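Local coordinates for tannase (PDB 6YQ4), which probably hydrolyses the galloyl ester bonds of gallotannins, as a tannase built on the alpha/beta-hydrolase fold with a bound magnesium ion, at residues Y46-Y52 against P84-V90; R439-D444 against P471-H476. All blocks are in the same frame, centred on the assembly; numbering follows the deposited sequence.

Contact 1 of 2, residues Y46-Y52 against P84-V90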
loop_
_atom_site.group_PDB
_atom_site.type_symbol
_atom_site.label_atom_id
_atom_site.label_comp_id
_atom_site.label_asym_id
_atom_site.label_seq_id
_atom_site.Cartn_x
_atom_site.Cartn_y
_atom_site.Cartn_z
ATOM N N TYR A 46 16.629 -3.665 -10.484
ATOM C CA TYR A 46 15.380 -3.234 -9.876
ATOM C C TYR A 46 14.713 -2.096 -10.623
ATOM O O TYR A 46 13.504 -2.147 -10.838
ATOM C CB TYR A 46 15.622 -2.862 -8.404
ATOM C CG TYR A 46 15.717 -4.140 -7.613
ATOM C CD1 TYR A 46 14.563 -4.853 -7.319
ATOM C CD2 TYR A 46 16.954 -4.701 -7.259
ATOM C CE1 TYR A 46 14.611 -6.050 -6.663
ATOM C CE2 TYR A 46 17.019 -5.918 -6.579
ATOM C CZ TYR A 46 15.834 -6.590 -6.295
ATOM O OH TYR A 46 15.799 -7.790 -5.622
ATOM N N GLN A 47 15.475 -1.106 -11.081
ATOM C CA GLN A 47 14.911 -0.004 -11.847
ATOM C C GLN A 47 14.729 -0.391 -13.306
ATOM O O GLN A 47 15.245 0.292 -14.193
ATOM C CB GLN A 47 15.793 1.241 -11.750
ATOM C CG GLN A 47 16.053 1.739 -10.329
ATOM C CD GLN A 47 17.007 2.928 -10.304
ATOM O OE1 GLN A 47 18.193 2.793 -10.617
ATOM N NE2 GLN A 47 16.483 4.105 -9.952
ATOM N N ASN A 48 14.021 -1.484 -13.568
ATOM C CA ASN A 48 13.564 -1.803 -14.913
ATOM C C ASN A 48 12.088 -2.187 -14.859
ATOM O O ASN A 48 11.529 -2.423 -13.785
ATOM C CB ASN A 48 14.392 -2.918 -15.539
ATOM C CG ASN A 48 14.157 -4.248 -14.871
ATOM O OD1 ASN A 48 13.111 -4.880 -15.061
ATOM N ND2 ASN A 48 15.136 -4.696 -14.087
ATOM N N MET A 49 11.461 -2.275 -16.036
ATOM C CA MET A 49 10.023 -2.485 -16.144
ATOM C C MET A 49 9.679 -3.418 -17.302
ATOM O O MET A 49 10.272 -3.331 -18.380
ATOM C CB MET A 49 9.315 -1.148 -16.321
ATOM C CG MET A 49 7.870 -1.242 -16.713
ATOM S SD MET A 49 7.110 0.407 -16.692
ATOM C CE MET A 49 8.273 1.338 -17.695
ATOM N N ASN A 50 8.702 -4.296 -17.072
ATOM C CA ASN A 50 8.163 -5.194 -18.087
ATOM C C ASN A 50 6.851 -4.635 -18.610
ATOM O O ASN A 50 5.966 -4.282 -17.821
ATOM C CB ASN A 50 7.897 -6.588 -17.521
ATOM C CG ASN A 50 9.150 -7.299 -17.112
ATOM O OD1 ASN A 50 10.215 -7.062 -17.669
ATOM N ND2 ASN A 50 9.033 -8.189 -16.134
ATOM N N ILE A 51 6.710 -4.597 -19.930
ATOM C CA ILE A 51 5.497 -4.117 -20.582
ATOM C C ILE A 51 4.916 -5.249 -21.420
ATOM O O ILE A 51 5.618 -5.835 -22.250
ATOM C CB ILE A 51 5.775 -2.881 -21.448
ATOM C CG1 ILE A 51 6.209 -1.710 -20.569
ATOM C CG2 ILE A 51 4.548 -2.533 -22.277
ATOM C CD1 ILE A 51 6.466 -0.450 -21.376
ATOM N N TYR A 52 3.643 -5.558 -21.193
ATOM C CA TYR A 52 2.931 -6.602 -21.917
ATOM C C TYR A 52 1.756 -5.992 -22.668
ATOM O O TYR A 52 0.950 -5.254 -22.084
ATOM C CB TYR A 52 2.443 -7.676 -20.960
ATOM C CG TYR A 52 3.550 -8.248 -20.121
ATOM C CD1 TYR A 52 4.506 -9.089 -20.682
ATOM C CD2 TYR A 52 3.659 -7.935 -18.770
ATOM C CE1 TYR A 52 5.520 -9.620 -19.920
ATOM C CE2 TYR A 52 4.668 -8.464 -18.003
ATOM C CZ TYR A 52 5.593 -9.310 -18.583
ATOM O OH TYR A 52 6.602 -9.829 -17.817
ATOM N N PRO A 84 13.094 -4.260 -1.831
ATOM C CA PRO A 84 13.161 -4.189 -3.300
ATOM C C PRO A 84 12.163 -5.132 -3.963
ATOM O O PRO A 84 12.026 -6.298 -3.580
ATOM C CB PRO A 84 14.603 -4.625 -3.606
ATOM C CG PRO A 84 15.350 -4.402 -2.345
ATOM C CD PRO A 84 14.379 -4.665 -1.238
ATOM N N GLY A 85 11.500 -4.638 -4.997
ATOM C CA GLY A 85 10.543 -5.482 -5.685
ATOM C C GLY A 85 10.765 -5.571 -7.173
ATOM O O GLY A 85 10.800 -4.550 -7.865
ATOM N N LYS A 86 10.895 -6.783 -7.688
ATOM C CA LYS A 86 11.193 -6.926 -9.099
ATOM C C LYS A 86 9.925 -6.744 -9.912
ATOM O O LYS A 86 8.809 -6.876 -9.401
ATOM C CB LYS A 86 11.814 -8.304 -9.401
ATOM C CG LYS A 86 13.220 -8.492 -8.869
ATOM C CD LYS A 86 14.238 -8.565 -9.998
ATOM C CE LYS A 86 15.687 -8.614 -9.472
ATOM N NZ LYS A 86 16.248 -10.003 -9.359
ATOM N N ALA A 87 10.114 -6.414 -11.191
ATOM C CA ALA A 87 8.992 -6.317 -12.108
ATOM C C ALA A 87 8.227 -7.631 -12.129
ATOM O O ALA A 87 8.816 -8.712 -12.211
ATOM C CB ALA A 87 9.488 -5.975 -13.514
ATOM N N ASP A 88 6.907 -7.532 -12.042
ATOM C CA ASP A 88 6.052 -8.703 -12.079
ATOM C C ASP A 88 6.045 -9.291 -13.469
ATOM O O ASP A 88 6.304 -8.602 -14.456
ATOM C CB ASP A 88 4.616 -8.355 -11.677
ATOM C CG ASP A 88 3.969 -9.454 -10.865
ATOM O OD1 ASP A 88 4.435 -10.613 -10.959
ATOM O OD2 ASP A 88 3.022 -9.162 -10.116
ATOM N N THR A 89 5.745 -10.589 -13.543
ATOM C CA THR A 89 5.599 -11.266 -14.819
ATOM C C THR A 89 4.173 -11.771 -14.987
ATOM O O THR A 89 3.380 -11.825 -14.039
ATOM C CB THR A 89 6.579 -12.436 -14.971
ATOM O OG1 THR A 89 6.417 -13.359 -13.886
ATOM C CG2 THR A 89 8.005 -11.916 -14.981
ATOM N N VAL A 90 3.857 -12.121 -16.228
ATOM C CA VAL A 90 2.570 -12.710 -16.565
ATOM C C VAL A 90 2.602 -14.174 -16.153
ATOM O O VAL A 90 3.476 -14.930 -16.592
ATOM C CB VAL A 90 2.281 -12.565 -18.064
ATOM C CG1 VAL A 90 1.069 -13.412 -18.468
ATOM C CG2 VAL A 90 2.112 -11.093 -18.440
HETATM O O HOH W 1 12.598 -5.535 -11.815
#
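The ring of Y46 is held between P84 and K86, which lie over its opposite faces. On one face P84 CB makes a CH-pi contact 3.6 Å from the ring centroid, close to the normal but shifted toward the rim. On the other K86, bent at chi2 (-111°), lays CE 4.1 Å from the same centroid, its chain crossing the tyrosine at about a right angle. At the far end Y52 repeats the theme with one partner. V90 CG2 sits over the centre of its ring, 3.5 Å from the centroid, while D88 O lies at the ring edge. Between the two tyrosines a polar bond and a methyl contact share the interface: N50 ND2 gives a nearly straight hydrogen bond (171°) to D88 O, 3.2 Å away, from above the carbonyl plane, and A87 CB packs 3.5 Å from N50 ND2. The other end of the amide is held too, N50 OD1 accepting from N34 N. The two segments run in nearly the same direction, yet the loop adds no strand: 48-54 already has strands 26-36 and 110-114 as its neighbours. This is a loop laid along a strand, over one face of the mixed sheet of an alpha/beta-hydrolase fold.

Contact 2 of 2, residues R439-D444 against P471-H476; sequences RHGAID and PWGQGH
P471, D444 and I443 give up the most surface where these two loops meet. The ring of P471 packs on R439 and H440: CG lies 3.8 Å from R439 CD, the two side chains crossing at about a right angle, and CD packs near H440 O. Its carbonyl accepts a straight hydrogen bond from A442 N at 3.1 Å, although the N-H comes from above the carbonyl plane. I443 N binds Q474 O at 3.2 Å, and the isoleucine's CG1, set between backbone N and carbonyl carbon (chi1 64°), reaches the same oxygen while CD1 extends to G473 O, 3.6 Å away. D444 holds the other end. With CG anti to the backbone N (chi1 -172°), its OD2 receives H476 ND1 at 3.0 Å on the syn side, the donor nearly in the imidazole plane and the carboxylate turned 86° to the ring. A water 2.6 Å from D444 OD2 also links G441 N and G475 O, and D446 N binds OD1, so both carboxylate oxygens are held. H476 NE2 in turn meets S166 OG at a probable nucleophile elbow, consistent with a Ser-His-Asp charge relay in which D444 orients the histidine. G441 CA makes a CA-H...O contact with Q474 O (3.0 Å), a close backbone approach on the side where a side chain would otherwise point. The loops leave the C-terminal ends of the parallel neighbours 435-439 and 465-469 and lead to helices 450-461 and 482-493, while helix 298-316 packs against A442 and W472.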
loop_
_atom_site.group_PDB
_atom_site.type_symbol
_atom_site.label_atom_id
_atom_site.label_comp_id
_atom_site.label_asym_id
_atom_site.label_seq_id
_atom_site.Cartn_x
_atom_site.Cartn_y
_atom_site.Cartn_z
ATOM N N ARG A 439 -8.834 -1.471 0.237
ATOM C CA ARG A 439 -9.314 -2.671 0.904
ATOM C C ARG A 439 -8.458 -2.893 2.126
ATOM O O ARG A 439 -7.227 -2.843 2.034
ATOM C CB ARG A 439 -9.243 -3.918 0.002
ATOM C CG ARG A 439 -10.318 -4.025 -1.103
ATOM C CD ARG A 439 -11.746 -3.981 -0.528
ATOM N NE ARG A 439 -12.799 -3.990 -1.556
ATOM C CZ ARG A 439 -13.326 -2.893 -2.110
ATOM N NH1 ARG A 439 -12.904 -1.679 -1.754
ATOM N NH2 ARG A 439 -14.294 -3.003 -3.013
ATOM N N HIS A 440 -9.086 -3.160 3.261
ATOM C CA HIS A 440 -8.341 -3.617 4.433
ATOM C C HIS A 440 -9.186 -4.654 5.143
ATOM O O HIS A 440 -10.303 -4.348 5.565
ATOM C CB HIS A 440 -7.998 -2.462 5.376
ATOM C CG HIS A 440 -7.188 -2.883 6.558
ATOM N ND1 HIS A 440 -5.812 -2.788 6.592
ATOM C CD2 HIS A 440 -7.556 -3.438 7.738
ATOM C CE1 HIS A 440 -5.370 -3.246 7.749
ATOM N NE2 HIS A 440 -6.409 -3.646 8.464
ATOM N N GLY A 441 -8.660 -5.866 5.285
ATOM C CA GLY A 441 -9.474 -6.969 5.767
ATOM C C GLY A 441 -9.876 -6.821 7.228
ATOM O O GLY A 441 -9.123 -6.319 8.065
ATOM N N ALA A 442 -11.081 -7.305 7.535
ATOM C CA ALA A 442 -11.651 -7.178 8.872
ATOM C C ALA A 442 -10.854 -7.922 9.958
ATOM O O ALA A 442 -11.008 -7.596 11.138
ATOM C CB ALA A 442 -13.107 -7.656 8.829
ATOM N N ILE A 443 -10.022 -8.912 9.606
ATOM C CA ILE A 443 -9.133 -9.553 10.572
ATOM C C ILE A 443 -7.665 -9.242 10.273
ATOM O O ILE A 443 -6.780 -9.977 10.699
ATOM C CB ILE A 443 -9.361 -11.074 10.665
ATOM C CG1 ILE A 443 -9.021 -11.777 9.352
ATOM C CG2 ILE A 443 -10.755 -11.389 11.130
ATOM C CD1 ILE A 443 -9.070 -13.271 9.441
ATOM N N ASP A 444 -7.403 -8.157 9.546
ATOM C CA ASP A 444 -6.048 -7.707 9.235
ATOM C C ASP A 444 -5.513 -6.873 10.395
ATOM O O ASP A 444 -5.994 -5.762 10.656
ATOM C CB ASP A 444 -6.053 -6.898 7.940
ATOM C CG ASP A 444 -4.654 -6.562 7.434
ATOM O OD1 ASP A 444 -3.693 -6.485 8.236
ATOM O OD2 ASP A 444 -4.522 -6.385 6.205
ATOM N N PRO A 471 -13.287 -6.330 3.826
ATOM C CA PRO A 471 -13.884 -7.645 3.548
ATOM C C PRO A 471 -13.778 -8.582 4.748
ATOM O O PRO A 471 -12.714 -8.737 5.347
ATOM C CB PRO A 471 -13.063 -8.157 2.359
ATOM C CG PRO A 471 -12.396 -6.938 1.790
ATOM C CD PRO A 471 -12.156 -6.026 2.935
ATOM N N TRP A 472 -14.891 -9.231 5.064
ATOM C CA TRP A 472 -15.001 -10.095 6.232
ATOM C C TRP A 472 -14.079 -11.309 6.145
ATOM O O TRP A 472 -13.879 -11.902 5.076
ATOM C CB TRP A 472 -16.455 -10.566 6.385
ATOM C CG TRP A 472 -16.660 -11.350 7.630
ATOM C CD1 TRP A 472 -16.690 -12.719 7.756
ATOM C CD2 TRP A 472 -16.850 -10.820 8.948
ATOM N NE1 TRP A 472 -16.893 -13.068 9.076
ATOM C CE2 TRP A 472 -16.994 -11.922 9.826
ATOM C CE3 TRP A 472 -16.925 -9.522 9.473
ATOM C CZ2 TRP A 472 -17.194 -11.759 11.196
ATOM C CZ3 TRP A 472 -17.123 -9.363 10.821
ATOM C CH2 TRP A 472 -17.246 -10.480 11.677
ATOM N N GLY A 473 -13.541 -11.697 7.298
ATOM C CA GLY A 473 -12.695 -12.869 7.388
ATOM C C GLY A 473 -11.405 -12.783 6.612
ATOM O O GLY A 473 -10.797 -13.820 6.321
ATOM N N GLN A 474 -10.960 -11.585 6.267
ATOM C CA GLN A 474 -9.821 -11.393 5.378
ATOM C C GLN A 474 -8.664 -10.791 6.166
ATOM O O GLN A 474 -8.822 -9.754 6.817
ATOM C CB GLN A 474 -10.208 -10.487 4.199
ATOM C CG GLN A 474 -9.036 -9.989 3.356
ATOM C CD GLN A 474 -8.367 -11.126 2.599
ATOM O OE1 GLN A 474 -9.014 -11.814 1.801
ATOM N NE2 GLN A 474 -7.065 -11.335 2.851
ATOM N N GLY A 475 -7.517 -11.453 6.128
ATOM C CA GLY A 475 -6.312 -10.955 6.744
ATOM C C GLY A 475 -5.472 -10.170 5.764
ATOM O O GLY A 475 -5.958 -9.700 4.723
ATOM N N HIS A 476 -4.180 -10.040 6.098
ATOM C CA HIS A 476 -3.254 -9.307 5.250
ATOM C C HIS A 476 -3.117 -10.007 3.904
ATOM O O HIS A 476 -3.047 -11.235 3.830
ATOM C CB HIS A 476 -1.891 -9.182 5.938
ATOM C CG HIS A 476 -1.105 -7.963 5.546
ATOM N ND1 HIS A 476 -1.585 -6.679 5.701
ATOM C CD2 HIS A 476 0.133 -7.837 5.012
ATOM C CE1 HIS A 476 -0.673 -5.816 5.287
ATOM N NE2 HIS A 476 0.385 -6.493 4.879
HETATM O O HOH W 2 -6.016 -6.718 4.151
#

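How the contacts relate
From the N terminus, contact 1 comes first: strand 48-54 leads to strand 73-76, and the loop beyond it returns to lie against 46-52, closing an interval of 31 residues before helix 100-106 begins. Contact 2 opens much later, after strand 435-439, and closes when the chain has passed through helix 450-461 and strand 465-469. The two are in series, neither nesting nor crossing, with centres 27 Å apart and nearest atoms about 14 Å apart. Both lie against or at the ends of the mixed sheet: contact 1 ties the loop after parallel strand 73-76 to antiparallel strand 48-54, and contact 2 joins the loops after strands 435-439 and 465-469, beside the probable catalytic centre.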